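Local structure of tannase (Lactobacillus plantarum, 3WA7) at residues L102-V107 / W463-C468. The protein hydrolyses, as a tannase of the alpha/beta-hydrolase fold, the galloyl ester bonds of tannins. Residues are numbered along the deposited sequence; the frame is centred on the assembly and turned at random.
Sequences LKRGYV and WIDGLC
Asp465 ties two chain segments together by dividing its carboxylate between Arg104 and Tyr106, one oxygen for each, an instructive case of a single acid serving two unlike donor residues of one neighbouring segment. The salt bridge is side-on, with both nitrogens converging on one oxygen: NE of Arg104 lies 2.8 Å from OD2 of Asp465, and NH2 of Arg104 reaches the same OD2 at 3.0 Å. NE arrives on the syn side, whereas NH2 stands farther above the carboxylate plane, on the same face, and its N-H...OD2 angle is only 136°. OD2 sits close to the guanidinium plane, although the two flat groups are turned 31° against each other. The bend of the arginine chain at chi2 (79°) helps bring the NE and NH2 edge of the guanidinium round to the acid.

The second oxygen takes a neutral donor. Tyr106 OH gives a hydrogen bond to Asp465 OD1 over 2.8 Å, the oxygen lying at the ring's edge yet being met from above the carboxylate plane. Tyr62 and Asn60 also bond to OD1 and OD2 respectively, so both oxygens have more than one partner. With an alanine in place of Asp465, the Arg104 guanidinium would probably lose its charge mate and the Tyr106 hydroxyl its acceptor across this contact.

In the alpha/beta-hydrolase fold, the contact joins the turn between helix 95-103 and strand 107-111 of the central sheet to the C-terminal helix 457-468. Gly105, with positive phi, closes the first helix in a Schellman motif, just before Tyr106.

Apolar packing completes the junction. CG2 of Ile464 approaches CZ of Tyr106 obliquely at 3.6 Å, while Ile464 CD1 lies 3.8 Å from Tyr106 CE1. Arg104 CB lies over the centre of one face of the Tyr106 ring, 4.1 Å above its plane, and Phe461 meets Tyr106 edge-to-face.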
loop_
_atom_site.group_PDB
_atom_site.type_symbol
_atom_site.label_atom_id
_atom_site.label_comp_id
_atom_site.label_asym_id
_atom_site.label_seq_id
_atom_site.Cartn_x
_atom_site.Cartn_y
_atom_site.Cartn_z
ATOM N N LEU A 102 9.146 -9.302 -16.076
ATOM C CA LEU A 102 10.164 -10.198 -16.614
ATOM C C LEU A 102 10.506 -9.780 -18.040
ATOM O O LEU A 102 11.672 -9.769 -18.437
ATOM C CB LEU A 102 9.652 -11.640 -16.594
ATOM C CG LEU A 102 9.536 -12.238 -15.190
ATOM C CD1 LEU A 102 8.791 -13.566 -15.243
ATOM C CD2 LEU A 102 10.933 -12.411 -14.602
ATOM N N LYS A 103 9.475 -9.430 -18.798
ATOM C CA LYS A 103 9.636 -8.988 -20.178
ATOM C C LYS A 103 10.461 -7.700 -20.215
ATOM O O LYS A 103 11.220 -7.456 -21.158
ATOM C CB LYS A 103 8.253 -8.751 -20.802
ATOM C CG LYS A 103 8.273 -8.326 -22.263
ATOM C CD LYS A 103 6.858 -8.234 -22.812
ATOM C CE LYS A 103 6.846 -7.843 -24.284
ATOM N NZ LYS A 103 7.434 -6.491 -24.500
ATOM N N ARG A 104 10.316 -6.887 -19.170
ATOM C CA ARG A 104 11.023 -5.615 -19.054
ATOM C C ARG A 104 12.463 -5.782 -18.558
ATOM O O ARG A 104 13.225 -4.816 -18.517
ATOM C CB ARG A 104 10.264 -4.692 -18.099
ATOM C CG ARG A 104 10.690 -3.238 -18.144
ATOM C CD ARG A 104 10.071 -2.522 -19.334
ATOM N NE ARG A 104 10.240 -1.075 -19.238
ATOM C CZ ARG A 104 9.413 -0.189 -19.784
ATOM N NH1 ARG A 104 8.355 -0.599 -20.470
ATOM N NH2 ARG A 104 9.639 1.109 -19.635
ATOM N N GLY A 105 12.826 -7.002 -18.174
ATOM C CA GLY A 105 14.177 -7.263 -17.707
ATOM C C GLY A 105 14.379 -7.206 -16.203
ATOM O O GLY A 105 15.513 -7.217 -15.724
ATOM N N TYR A 106 13.289 -7.147 -15.447
ATOM C CA TYR A 106 13.398 -7.094 -13.990
ATOM C C TYR A 106 13.429 -8.487 -13.383
ATOM O O TYR A 106 12.796 -9.412 -13.893
ATOM C CB TYR A 106 12.196 -6.377 -13.371
ATOM C CG TYR A 106 11.916 -4.985 -13.883
ATOM C CD1 TYR A 106 10.661 -4.410 -13.702
ATOM C CD2 TYR A 106 12.893 -4.242 -14.547
ATOM C CE1 TYR A 106 10.376 -3.136 -14.171
ATOM C CE2 TYR A 106 12.619 -2.961 -15.023
ATOM C CZ TYR A 106 11.357 -2.417 -14.831
ATOM O OH TYR A 106 11.063 -1.158 -15.303
ATOM N N VAL A 107 14.179 -8.633 -12.297
ATOM C CA VAL A 107 14.200 -9.889 -11.571
ATOM C C VAL A 107 13.038 -9.672 -10.601
ATOM O O VAL A 107 12.811 -8.549 -10.147
ATOM C CB VAL A 107 15.518 -10.082 -10.789
ATOM C CG1 VAL A 107 15.346 -11.156 -9.713
ATOM C CG2 VAL A 107 16.622 -10.501 -11.751
ATOM N N TRP A 463 9.086 4.799 -15.000
ATOM C CA TRP A 463 9.625 5.447 -13.805
ATOM C C TRP A 463 10.801 4.626 -13.278
ATOM O O TRP A 463 11.854 5.171 -12.952
ATOM C CB TRP A 463 8.536 5.552 -12.731
ATOM C CG TRP A 463 9.003 6.077 -11.397
ATOM C CD1 TRP A 463 9.355 7.362 -11.092
ATOM C CD2 TRP A 463 9.139 5.325 -10.184
ATOM N NE1 TRP A 463 9.700 7.458 -9.762
ATOM C CE2 TRP A 463 9.577 6.223 -9.182
ATOM C CE3 TRP A 463 8.934 3.981 -9.845
ATOM C CZ2 TRP A 463 9.813 5.816 -7.861
ATOM C CZ3 TRP A 463 9.170 3.577 -8.530
ATOM C CH2 TRP A 463 9.604 4.496 -7.556
ATOM N N ILE A 464 10.622 3.310 -13.196
ATOM C CA ILE A 464 11.689 2.445 -12.711
ATOM C C ILE A 464 12.937 2.553 -13.594
ATOM O O ILE A 464 14.045 2.740 -13.090
ATOM C CB ILE A 464 11.227 0.968 -12.647
ATOM C CG1 ILE A 464 10.174 0.809 -11.541
ATOM C CG2 ILE A 464 12.424 0.052 -12.390
ATOM C CD1 ILE A 464 9.645 -0.603 -11.381
ATOM N N ASP A 465 12.758 2.448 -14.907
ATOM C CA ASP A 465 13.889 2.541 -15.824
ATOM C C ASP A 465 14.568 3.904 -15.729
ATOM O O ASP A 465 15.783 4.014 -15.884
ATOM C CB ASP A 465 13.441 2.283 -17.266
ATOM C CG ASP A 465 12.999 0.848 -17.490
ATOM O OD1 ASP A 465 13.264 -0.002 -16.615
ATOM O OD2 ASP A 465 12.398 0.568 -18.546
ATOM N N GLY A 466 13.779 4.941 -15.472
ATOM C CA GLY A 466 14.340 6.274 -15.345
ATOM C C GLY A 466 15.283 6.347 -14.156
ATOM O O GLY A 466 16.345 6.966 -14.229
ATOM N N LEU A 467 14.896 5.704 -13.058
ATOM C CA LEU A 467 15.705 5.687 -11.841
ATOM C C LEU A 467 16.969 4.842 -11.977
ATOM O O LEU A 467 18.036 5.212 -11.487
ATOM C CB LEU A 467 14.893 5.126 -10.668
ATOM C CG LEU A 467 13.679 5.877 -10.119
ATOM C CD1 LEU A 467 12.996 5.019 -9.065
ATOM C CD2 LEU A 467 14.115 7.202 -9.519
ATOM N N CYS A 468 16.841 3.704 -12.645
ATOM C CA CYS A 468 17.955 2.780 -12.794
ATOM C C CYS A 468 18.867 2.996 -13.995
ATOM O O CYS A 468 20.074 2.769 -13.899
ATOM C CB CYS A 468 17.416 1.346 -12.801
ATOM S SG CYS A 468 16.471 0.926 -11.309
#